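Long-range contacts in C2 toxin component I (Clostridium botulinum, PDB 2J3X), which is the enzymatic component of the binary C2 toxin, an ADP-ribosyltransferase that modifies actin in the host cell: residues 395-406 against 418-429; 305-314 against 328-336. The protein carries 2 engineered substitutions. One frame throughout, in Å; residues are numbered along the deposited sequence.

Contact 1 (395-406 against 418-429)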
loop_
_atom_site.group_PDB
_atom_site.type_symbol
_atom_site.label_atom_id
_atom_site.label_comp_id
_atom_site.label_asym_id
_atom_site.label_seq_id
_atom_site.Cartn_x
_atom_site.Cartn_y
_atom_site.Cartn_z
ATOM N N ASN A 395 -18.991 12.820 7.064
ATOM C CA ASN A 395 -19.309 12.644 5.648
ATOM C C ASN A 395 -18.064 12.446 4.764
ATOM O O ASN A 395 -18.111 12.781 3.598
ATOM C CB ASN A 395 -20.120 13.845 5.117
ATOM C CG ASN A 395 -21.474 13.984 5.788
ATOM O OD1 ASN A 395 -22.208 13.028 5.862
ATOM N ND2 ASN A 395 -21.814 15.194 6.252
ATOM N N SER A 396 -16.947 11.965 5.299
ATOM C CA SER A 396 -15.781 11.710 4.425
ATOM C C SER A 396 -16.022 10.364 3.725
ATOM O O SER A 396 -16.074 9.310 4.382
ATOM C CB SER A 396 -14.473 11.638 5.254
ATOM O OG SER A 396 -14.109 12.939 5.779
ATOM N N THR A 397 -16.131 10.402 2.398
ATOM C CA THR A 397 -16.465 9.244 1.628
ATOM C C THR A 397 -15.229 8.829 0.851
ATOM O O THR A 397 -14.455 9.690 0.411
ATOM C CB THR A 397 -17.613 9.618 0.641
ATOM O OG1 THR A 397 -18.714 10.177 1.424
ATOM C CG2 THR A 397 -18.076 8.459 -0.161
ATOM N N PHE A 398 -15.068 7.531 0.673
ATOM C CA PHE A 398 -13.900 6.940 0.001
ATOM C C PHE A 398 -14.353 5.905 -1.043
ATOM O O PHE A 398 -15.432 5.335 -0.938
ATOM C CB PHE A 398 -12.966 6.237 1.014
ATOM C CG PHE A 398 -12.269 7.187 1.923
ATOM C CD1 PHE A 398 -11.060 7.806 1.520
ATOM C CD2 PHE A 398 -12.840 7.518 3.167
ATOM C CE1 PHE A 398 -10.380 8.714 2.379
ATOM C CE2 PHE A 398 -12.209 8.464 3.993
ATOM C CZ PHE A 398 -11.000 9.054 3.618
ATOM N N LYS A 399 -13.546 5.710 -2.072
ATOM C CA LYS A 399 -13.793 4.697 -3.074
ATOM C C LYS A 399 -12.610 3.737 -3.007
ATOM O O LYS A 399 -11.464 4.173 -3.060
ATOM C CB LYS A 399 -13.849 5.327 -4.487
ATOM C CG LYS A 399 -14.134 4.295 -5.558
ATOM C CD LYS A 399 -14.692 5.028 -6.849
ATOM C CE LYS A 399 -14.477 4.201 -8.115
ATOM N NZ LYS A 399 -15.593 3.239 -8.458
ATOM N N ILE A 400 -12.882 2.436 -2.810
ATOM C CA ILE A 400 -11.870 1.423 -2.836
ATOM C C ILE A 400 -11.389 1.186 -4.231
ATOM O O ILE A 400 -12.199 0.969 -5.138
ATOM C CB ILE A 400 -12.479 0.063 -2.314
ATOM C CG1 ILE A 400 -12.992 0.349 -0.878
ATOM C CG2 ILE A 400 -11.454 -1.038 -2.356
ATOM C CD1 ILE A 400 -13.802 -0.881 -0.243
ATOM N N PHE A 401 -10.073 1.226 -4.397
ATOM C CA PHE A 401 -9.535 0.944 -5.725
ATOM C C PHE A 401 -8.623 -0.262 -5.781
ATOM O O PHE A 401 -8.250 -0.697 -6.887
ATOM C CB PHE A 401 -8.917 2.249 -6.320
ATOM C CG PHE A 401 -7.657 2.685 -5.629
ATOM C CD1 PHE A 401 -6.382 2.085 -5.991
ATOM C CD2 PHE A 401 -7.704 3.653 -4.608
ATOM C CE1 PHE A 401 -5.186 2.485 -5.309
ATOM C CE2 PHE A 401 -6.490 4.047 -3.921
ATOM C CZ PHE A 401 -5.269 3.450 -4.258
ATOM N N ARG A 402 -8.251 -0.858 -4.640
ATOM C CA ARG A 402 -7.521 -2.127 -4.690
ATOM C C ARG A 402 -7.571 -2.730 -3.298
ATOM O O ARG A 402 -7.644 -2.005 -2.300
ATOM C CB ARG A 402 -6.046 -1.859 -5.062
ATOM C CG ARG A 402 -5.217 -3.139 -5.240
ATOM C CD ARG A 402 -3.763 -2.772 -5.703
ATOM N NE ARG A 402 -3.038 -2.089 -4.611
ATOM C CZ ARG A 402 -1.701 -2.071 -4.458
ATOM N NH1 ARG A 402 -0.899 -2.638 -5.375
ATOM N NH2 ARG A 402 -1.177 -1.506 -3.358
ATOM N N ILE A 403 -7.544 -4.051 -3.252
ATOM C CA ILE A 403 -7.597 -4.789 -2.007
ATOM C C ILE A 403 -6.581 -5.868 -2.139
ATOM O O ILE A 403 -6.624 -6.711 -3.061
ATOM C CB ILE A 403 -9.014 -5.431 -1.761
ATOM C CG1 ILE A 403 -10.055 -4.340 -1.655
ATOM C CG2 ILE A 403 -8.999 -6.233 -0.418
ATOM C CD1 ILE A 403 -11.503 -4.875 -1.906
ATOM N N THR A 404 -5.638 -5.856 -1.200
ATOM C CA THR A 404 -4.504 -6.766 -1.208
ATOM C C THR A 404 -4.518 -7.729 -0.008
ATOM O O THR A 404 -4.466 -7.269 1.126
ATOM C CB THR A 404 -3.204 -5.930 -1.108
ATOM O OG1 THR A 404 -3.143 -5.058 -2.273
ATOM C CG2 THR A 404 -2.029 -6.879 -1.178
ATOM N N PRO A 405 -4.545 -9.043 -0.251
ATOM C CA PRO A 405 -4.514 -9.974 0.939
ATOM C C PRO A 405 -3.115 -10.018 1.564
ATOM O O PRO A 405 -2.104 -9.950 0.833
ATOM C CB PRO A 405 -4.781 -11.370 0.314
ATOM C CG PRO A 405 -5.110 -11.121 -1.109
ATOM C CD PRO A 405 -4.566 -9.763 -1.522
ATOM N N ILE A 406 -3.051 -10.194 2.883
ATOM C CA ILE A 406 -1.785 -10.333 3.565
ATOM C C ILE A 406 -1.956 -11.327 4.679
ATOM O O ILE A 406 -3.092 -11.728 4.993
ATOM C CB ILE A 406 -1.328 -8.993 4.191
ATOM C CG1 ILE A 406 -2.329 -8.508 5.282
ATOM C CG2 ILE A 406 -1.134 -7.898 3.102
ATOM C CD1 ILE A 406 -1.730 -7.458 6.235
ATOM N N GLN A 418 -5.550 -11.091 6.533
ATOM C CA GLN A 418 -6.184 -9.777 6.572
ATOM C C GLN A 418 -6.102 -9.141 5.198
ATOM O O GLN A 418 -5.467 -9.680 4.304
ATOM C CB GLN A 418 -5.497 -8.853 7.585
ATOM C CG GLN A 418 -5.308 -9.547 8.975
ATOM C CD GLN A 418 -5.007 -8.577 10.098
ATOM O OE1 GLN A 418 -4.363 -7.544 9.898
ATOM N NE2 GLN A 418 -5.402 -8.937 11.321
ATOM N N VAL A 419 -6.784 -8.010 5.029
ATOM C CA VAL A 419 -6.784 -7.379 3.683
ATOM C C VAL A 419 -6.458 -5.919 3.854
ATOM O O VAL A 419 -7.071 -5.214 4.714
ATOM C CB VAL A 419 -8.156 -7.564 2.952
ATOM C CG1 VAL A 419 -8.354 -9.062 2.446
ATOM C CG2 VAL A 419 -9.362 -7.007 3.824
ATOM N N VAL A 420 -5.570 -5.420 2.960
ATOM C CA VAL A 420 -5.266 -3.988 2.932
ATOM C C VAL A 420 -6.092 -3.339 1.830
ATOM O O VAL A 420 -5.936 -3.692 0.652
ATOM C CB VAL A 420 -3.729 -3.831 2.652
ATOM C CG1 VAL A 420 -3.341 -2.335 2.516
ATOM C CG2 VAL A 420 -2.943 -4.531 3.823
ATOM N N ILE A 421 -6.970 -2.432 2.246
ATOM C CA ILE A 421 -7.988 -1.887 1.373
ATOM C C ILE A 421 -7.541 -0.460 0.993
ATOM O O ILE A 421 -7.706 0.502 1.768
ATOM C CB ILE A 421 -9.363 -1.874 2.100
ATOM C CG1 ILE A 421 -9.751 -3.332 2.497
ATOM C CG2 ILE A 421 -10.443 -1.257 1.152
ATOM C CD1 ILE A 421 -11.007 -3.348 3.414
ATOM N N ASP A 422 -7.003 -0.305 -0.218
ATOM C CA ASP A 422 -6.582 1.015 -0.686
ATOM C C ASP A 422 -7.819 1.787 -1.109
ATOM O O ASP A 422 -8.605 1.324 -1.946
ATOM C CB ASP A 422 -5.682 0.857 -1.949
ATOM C CG ASP A 422 -4.259 0.450 -1.604
ATOM O OD1 ASP A 422 -3.761 0.914 -0.559
ATOM O OD2 ASP A 422 -3.620 -0.254 -2.403
ATOM N N ALA A 423 -7.974 2.994 -0.582
ATOM C CA ALA A 423 -9.112 3.811 -0.947
ATOM C C ALA A 423 -8.699 5.275 -1.065
ATOM O O ALA A 423 -7.784 5.734 -0.381
ATOM C CB ALA A 423 -10.237 3.674 0.029
ATOM N N GLU A 424 -9.432 5.976 -1.914
ATOM C CA GLU A 424 -9.140 7.429 -2.200
ATOM C C GLU A 424 -10.398 8.234 -1.907
ATOM O O GLU A 424 -11.522 7.679 -1.921
ATOM C CB GLU A 424 -8.764 7.588 -3.682
ATOM C CG GLU A 424 -9.990 7.250 -4.631
ATOM C CD GLU A 424 -9.708 7.323 -6.121
ATOM O OE1 GLU A 424 -8.539 7.604 -6.548
ATOM O OE2 GLU A 424 -10.712 7.064 -6.843
ATOM N N GLY A 425 -10.231 9.519 -1.627
ATOM C CA GLY A 425 -11.355 10.412 -1.273
ATOM C C GLY A 425 -12.186 10.768 -2.481
ATOM O O GLY A 425 -11.636 11.008 -3.562
ATOM N N ILE A 426 -13.510 10.744 -2.323
ATOM C CA ILE A 426 -14.402 11.181 -3.405
ATOM C C ILE A 426 -15.480 12.080 -2.794
ATOM O O ILE A 426 -15.514 12.180 -1.567
ATOM C CB ILE A 426 -15.055 9.992 -4.118
ATOM C CG1 ILE A 426 -15.813 9.138 -3.117
ATOM C CG2 ILE A 426 -14.020 9.161 -4.821
ATOM C CD1 ILE A 426 -16.748 8.105 -3.853
ATOM N N GLN A 427 -16.326 12.725 -3.617
ATOM C CA GLN A 427 -17.340 13.659 -3.095
ATOM C C GLN A 427 -18.161 13.050 -1.972
ATOM O O GLN A 427 -18.665 11.931 -2.105
ATOM C CB GLN A 427 -18.303 14.190 -4.166
ATOM C CG GLN A 427 -19.316 15.188 -3.571
ATOM C CD GLN A 427 -20.559 15.440 -4.419
ATOM O OE1 GLN A 427 -20.481 16.009 -5.512
ATOM N NE2 GLN A 427 -21.721 15.077 -3.882
ATOM N N ASN A 428 -18.272 13.815 -0.870
ATOM C CA ASN A 428 -19.132 13.494 0.286
ATOM C C ASN A 428 -20.430 12.927 -0.260
ATOM O O ASN A 428 -21.056 13.520 -1.172
ATOM C CB ASN A 428 -19.501 14.770 1.069
ATOM C CG ASN A 428 -18.299 15.482 1.695
ATOM O OD1 ASN A 428 -17.164 14.989 1.675
ATOM N ND2 ASN A 428 -18.558 16.661 2.268
ATOM N N LYS A 429 -20.851 11.794 0.283
ATOM C CA LYS A 429 -22.082 11.178 -0.195
ATOM C C LYS A 429 -23.282 12.053 0.191
ATOM O O LYS A 429 -23.443 12.428 1.364
ATOM C CB LYS A 429 -22.223 9.733 0.291
ATOM C CG LYS A 429 -22.922 8.834 -0.744
ATOM C CD LYS A 429 -22.063 8.622 -2.032
ATOM C CE LYS A 429 -22.911 8.644 -3.341
ATOM N NZ LYS A 429 -23.571 9.975 -3.624
HETATM O O HOH W 1 -15.747 12.816 0.999
HETATM O O HOH W 2 -4.299 -2.780 -1.490
#

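Contact 2 (305-314 against 328-336)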
loop_
_atom_site.group_PDB
_atom_site.type_symbol
_atom_site.label_atom_id
_atom_site.label_comp_id
_atom_site.label_asym_id
_atom_site.label_seq_id
_atom_site.Cartn_x
_atom_site.Cartn_y
_atom_site.Cartn_z
ATOM N N PRO A 305 -18.871 -2.981 8.646
ATOM C CA PRO A 305 -19.010 -2.040 7.530
ATOM C C PRO A 305 -19.268 -2.694 6.181
ATOM O O PRO A 305 -19.747 -2.005 5.256
ATOM C CB PRO A 305 -17.639 -1.291 7.519
ATOM C CG PRO A 305 -17.183 -1.360 8.972
ATOM C CD PRO A 305 -17.571 -2.832 9.327
ATOM N N PHE A 306 -18.974 -3.997 6.034
ATOM C CA PHE A 306 -19.155 -4.666 4.736
ATOM C C PHE A 306 -20.438 -5.529 4.716
ATOM O O PHE A 306 -20.596 -6.389 3.876
ATOM C CB PHE A 306 -17.948 -5.545 4.515
ATOM C CG PHE A 306 -16.668 -4.758 4.560
ATOM C CD1 PHE A 306 -16.344 -3.917 3.489
ATOM C CD2 PHE A 306 -15.902 -4.719 5.730
ATOM C CE1 PHE A 306 -15.181 -3.125 3.561
ATOM C CE2 PHE A 306 -14.731 -3.933 5.804
ATOM C CZ PHE A 306 -14.399 -3.134 4.736
ATOM N N ASP A 307 -21.257 -5.372 5.745
ATOM C CA ASP A 307 -22.438 -6.248 5.904
ATOM C C ASP A 307 -22.021 -7.688 6.096
ATOM O O ASP A 307 -22.659 -8.639 5.547
ATOM C CB ASP A 307 -23.369 -6.123 4.691
ATOM C CG ASP A 307 -24.076 -4.787 4.634
ATOM O OD1 ASP A 307 -23.929 -3.972 5.567
ATOM O OD2 ASP A 307 -24.824 -4.538 3.651
ATOM N N LEU A 308 -20.929 -7.881 6.824
ATOM C CA LEU A 308 -20.475 -9.214 7.149
ATOM C C LEU A 308 -20.554 -9.402 8.667
ATOM O O LEU A 308 -20.600 -8.425 9.395
ATOM C CB LEU A 308 -19.029 -9.473 6.654
ATOM C CG LEU A 308 -18.872 -9.482 5.113
ATOM C CD1 LEU A 308 -17.398 -9.443 4.736
ATOM C CD2 LEU A 308 -19.483 -10.725 4.481
ATOM N N PRO A 309 -20.560 -10.653 9.126
ATOM C CA PRO A 309 -20.547 -10.854 10.605
ATOM C C PRO A 309 -19.323 -10.136 11.193
ATOM O O PRO A 309 -18.289 -10.105 10.524
ATOM C CB PRO A 309 -20.336 -12.370 10.740
ATOM C CG PRO A 309 -20.893 -12.944 9.526
ATOM C CD PRO A 309 -20.614 -11.934 8.389
ATOM N N SER A 310 -19.396 -9.622 12.429
ATOM C CA SER A 310 -18.228 -8.902 12.960
ATOM C C SER A 310 -16.980 -9.761 12.924
ATOM O O SER A 310 -15.868 -9.243 12.672
ATOM C CB SER A 310 -18.460 -8.427 14.392
ATOM O OG SER A 310 -18.854 -9.550 15.193
ATOM N N ASP A 311 -17.135 -11.074 13.153
ATOM C CA ASP A 311 -16.000 -11.954 13.281
ATOM C C ASP A 311 -15.791 -12.813 12.031
ATOM O O ASP A 311 -15.192 -13.889 12.086
ATOM C CB ASP A 311 -16.165 -12.850 14.527
ATOM C CG ASP A 311 -17.484 -13.626 14.533
ATOM O OD1 ASP A 311 -18.508 -13.210 13.906
ATOM O OD2 ASP A 311 -17.504 -14.671 15.243
ATOM N N PHE A 312 -16.247 -12.283 10.905
ATOM C CA PHE A 312 -15.971 -12.870 9.613
ATOM C C PHE A 312 -14.491 -13.209 9.527
ATOM O O PHE A 312 -13.655 -12.346 9.826
ATOM C CB PHE A 312 -16.313 -11.863 8.498
ATOM C CG PHE A 312 -16.030 -12.410 7.117
ATOM C CD1 PHE A 312 -14.732 -12.310 6.554
ATOM C CD2 PHE A 312 -17.032 -13.043 6.401
ATOM C CE1 PHE A 312 -14.460 -12.859 5.307
ATOM C CE2 PHE A 312 -16.785 -13.569 5.159
ATOM C CZ PHE A 312 -15.495 -13.498 4.598
ATOM N N SER A 313 -14.149 -14.401 9.062
ATOM C CA SER A 313 -12.716 -14.749 8.953
ATOM C C SER A 313 -12.364 -15.196 7.562
ATOM O O SER A 313 -13.157 -15.925 6.906
ATOM C CB SER A 313 -12.370 -15.893 9.931
ATOM O OG SER A 313 -11.029 -16.356 9.764
ATOM N N PHE A 314 -11.128 -14.863 7.151
ATOM C CA PHE A 314 -10.575 -15.351 5.894
ATOM C C PHE A 314 -9.718 -16.602 6.007
ATOM O O PHE A 314 -9.109 -17.049 5.011
ATOM C CB PHE A 314 -9.714 -14.212 5.270
ATOM C CG PHE A 314 -10.504 -13.065 4.704
ATOM C CD1 PHE A 314 -11.225 -13.212 3.496
ATOM C CD2 PHE A 314 -10.489 -11.834 5.343
ATOM C CE1 PHE A 314 -11.936 -12.144 2.938
ATOM C CE2 PHE A 314 -11.197 -10.752 4.790
ATOM C CZ PHE A 314 -11.903 -10.927 3.548
ATOM N N LYS A 328 -12.795 -17.107 -0.400
ATOM C CA LYS A 328 -13.371 -15.967 0.303
ATOM C C LYS A 328 -12.628 -14.664 -0.079
ATOM O O LYS A 328 -13.246 -13.600 -0.216
ATOM C CB LYS A 328 -13.261 -16.133 1.838
ATOM C CG LYS A 328 -14.282 -17.095 2.436
ATOM C CD LYS A 328 -14.138 -17.042 3.971
ATOM C CE LYS A 328 -15.308 -17.782 4.668
ATOM N NZ LYS A 328 -15.293 -19.244 4.349
ATOM N N LEU A 329 -11.301 -14.743 -0.165
ATOM C CA LEU A 329 -10.513 -13.561 -0.518
ATOM C C LEU A 329 -10.956 -13.099 -1.904
ATOM O O LEU A 329 -11.183 -11.918 -2.107
ATOM C CB LEU A 329 -9.033 -13.891 -0.526
ATOM C CG LEU A 329 -8.396 -14.027 0.881
ATOM C CD1 LEU A 329 -6.978 -14.596 0.736
ATOM C CD2 LEU A 329 -8.303 -12.606 1.560
ATOM N N ASN A 330 -11.085 -14.019 -2.855
ATOM C CA ASN A 330 -11.492 -13.622 -4.212
ATOM C C ASN A 330 -12.868 -13.031 -4.269
ATOM O O ASN A 330 -13.098 -12.038 -4.997
ATOM C CB ASN A 330 -11.358 -14.773 -5.225
ATOM C CG ASN A 330 -9.890 -15.195 -5.452
ATOM O OD1 ASN A 330 -8.961 -14.396 -5.316
ATOM N ND2 ASN A 330 -9.689 -16.476 -5.792
ATOM N N GLU A 331 -13.795 -13.623 -3.502
ATOM C CA GLU A 331 -15.134 -13.095 -3.468
ATOM C C GLU A 331 -15.121 -11.655 -2.964
ATOM O O GLU A 331 -15.758 -10.773 -3.539
ATOM C CB GLU A 331 -16.008 -13.954 -2.538
ATOM C CG GLU A 331 -16.360 -15.301 -3.197
ATOM C CD GLU A 331 -16.761 -16.358 -2.173
ATOM O OE1 GLU A 331 -16.922 -16.009 -0.977
ATOM O OE2 GLU A 331 -16.904 -17.539 -2.590
ATOM N N PHE A 332 -14.431 -11.447 -1.852
ATOM C CA PHE A 332 -14.419 -10.129 -1.220
ATOM C C PHE A 332 -13.747 -9.075 -2.121
ATOM O O PHE A 332 -14.256 -7.968 -2.245
ATOM C CB PHE A 332 -13.694 -10.188 0.155
ATOM C CG PHE A 332 -13.680 -8.870 0.867
ATOM C CD1 PHE A 332 -14.783 -8.496 1.664
ATOM C CD2 PHE A 332 -12.564 -8.004 0.771
ATOM C CE1 PHE A 332 -14.807 -7.275 2.325
ATOM C CE2 PHE A 332 -12.572 -6.752 1.453
ATOM C CZ PHE A 332 -13.702 -6.361 2.192
ATOM N N ILE A 333 -12.610 -9.443 -2.710
ATOM C CA ILE A 333 -11.865 -8.513 -3.577
ATOM C C ILE A 333 -12.723 -8.170 -4.786
ATOM O O ILE A 333 -12.850 -6.974 -5.152
ATOM C CB ILE A 333 -10.523 -9.121 -3.981
ATOM C CG1 ILE A 333 -9.624 -9.211 -2.738
ATOM C CG2 ILE A 333 -9.845 -8.295 -5.144
ATOM C CD1 ILE A 333 -8.447 -10.227 -2.838
ATOM N N ASP A 334 -13.369 -9.185 -5.370
ATOM C CA ASP A 334 -14.162 -8.938 -6.597
ATOM C C ASP A 334 -15.372 -8.050 -6.322
ATOM O O ASP A 334 -15.733 -7.149 -7.119
ATOM C CB ASP A 334 -14.584 -10.255 -7.238
ATOM C CG ASP A 334 -13.421 -10.950 -7.939
ATOM O OD1 ASP A 334 -12.269 -10.447 -7.900
ATOM O OD2 ASP A 334 -13.672 -12.011 -8.509
ATOM N N LYS A 335 -16.011 -8.290 -5.180
ATOM C CA LYS A 335 -17.171 -7.487 -4.818
ATOM C C LYS A 335 -16.815 -6.048 -4.464
ATOM O O LYS A 335 -17.499 -5.087 -4.877
ATOM C CB LYS A 335 -17.925 -8.130 -3.645
ATOM C CG LYS A 335 -19.075 -7.264 -3.173
ATOM C CD LYS A 335 -19.873 -7.960 -2.129
ATOM C CE LYS A 335 -20.909 -6.977 -1.618
ATOM N NZ LYS A 335 -21.771 -7.588 -0.518
ATOM N N TRP A 336 -15.755 -5.874 -3.686
ATOM C CA TRP A 336 -15.558 -4.562 -3.017
ATOM C C TRP A 336 -14.627 -3.635 -3.746
ATOM O O TRP A 336 -14.615 -2.434 -3.480
ATOM C CB TRP A 336 -15.107 -4.744 -1.549
ATOM C CG TRP A 336 -16.306 -5.195 -0.695
ATOM C CD1 TRP A 336 -16.689 -6.481 -0.401
ATOM C CD2 TRP A 336 -17.293 -4.342 -0.139
ATOM N NE1 TRP A 336 -17.882 -6.465 0.317
ATOM C CE2 TRP A 336 -18.246 -5.166 0.520
ATOM C CE3 TRP A 336 -17.443 -2.950 -0.084
ATOM C CZ2 TRP A 336 -19.340 -4.637 1.172
ATOM C CZ3 TRP A 336 -18.529 -2.421 0.583
ATOM C CH2 TRP A 336 -19.485 -3.275 1.176
HETATM O O HOH W 3 -19.814 -8.185 1.573
HETATM O O HOH W 4 -23.687 -5.882 1.090
#

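Contact 1 (395-406 against 418-429)
Phe401 lays one face of its ring over the CB of Asp422, a CH-pi contact with the carbon 3.8 Å from the ring centroid. The ring gets there because CG stands between the backbone N and the carbonyl carbon (chi1 70°), which folds it back across the neighbouring strand. Asp422 is the pivot of a classic beta bulge: Phe401 and Arg402 both face it, and its carbonyl O takes a bond from Phe401 N at 2.9 Å and a weak one from Arg402 N. Beyond CB, the carboxylate runs alongside the Arg402 side chain. The guanidinium approaches side-on, nearly coplanar with the carboxylate (16° between planes), and both NE and NH2 bond to the single atom OD2 at 2.9 Å. The same oxygen receives a weak bond from a water that also bridges Thr404 OG1 and Val420 O, while OD1 forms a salt bridge with Arg366. Arg402 NH1 and NH2 reach the backbone oxygens of Glu108 and Thr142, so this buried pair also ties the hairpin to distant parts of the chain.

The opposite side of the sheet is apolar. Ile400 CG1 packs at 3.6 Å on Ile421 CG2, Phe398 CB rests on Ala423 CB, and Ile403 CG2 meets Val419 CB at 3.7 Å. At the open end of the hairpin, back on the face of Asp422, Thr397 OG1 accepts a bond from Lys429 N (2.9 Å), and Thr397 CG2 touches Ile426 CG1. Regular antiparallel bonds continue on both sides of the bulge, among them Lys399 N to Glu424 O and Val420 N to Thr404 O. The pairing joins strands 397-411 and 414-426, an antiparallel beta hairpin with a classic bulge in the five-stranded mixed sheet of an ADP-ribosyltransferase exoenzyme domain.

Contact 2 (305-314 against 328-336)
Phe306, Phe314, Phe332 and Trp336 form an aromatic cluster between the loop 305-314 and helix 326-336, linked by three T-shaped contacts. Phe332 is central: CG lies opposite the backbone N (chi1 -179°), which sends the ring out from the helix between the two loop phenylalanines. Its CZ edge points at one face of Phe306, with centroids 5.2 Å apart and planes at 76°. Phe306 in turn directs its own edge at the face of the Trp336 six-membered ring, CD1 lying over the centre and the planes almost perpendicular at 87°. At the other end, Phe314 presents its edge, through CZ, to the face of Phe332.

Phe314 is held on both faces. Phe312 CE1 sits over the centre of one, and Leu329 CD2 covers the other in a CH-pi contact 3.9 Å from the centroid. Leu308 CD1 touches Phe332 CD1 at 4.1 Å and also lies over the Phe312 ring. The aliphatic part of Lys328 lies antiparallel to the Phe312 side chain, CD approaching Phe312 CZ to 3.8 Å, while Lys328 NZ forms a salt bridge with Asp325. No direct hydrogen bond crosses between the segments. Instead one water donates to Phe306 O at 3.0 Å and accepts from both Lys335 NZ and Trp336 NE1, the latter at 2.9 Å.

Both contacts belong to the same exoenzyme family region and touch directly: Ile403 and Ile400 of contact 1 pack on Trp336 of contact 2, Ile421 meets the Phe306 ring, and Val419 meets Leu329. Helix 326-336 therefore rests on the apolar side of the hairpin, and the aromatic cluster continues that hydrophobic layer outward, farther from the centre of the chain. Their chemistry differs accordingly. Contact 1 joins two strands of one sheet by a ladder of backbone bonds and a buried salt bridge, whereas contact 2 fastens a loop to a helix through rings and has no direct hydrogen bond across it; waters bridge in both. Each is partly buried.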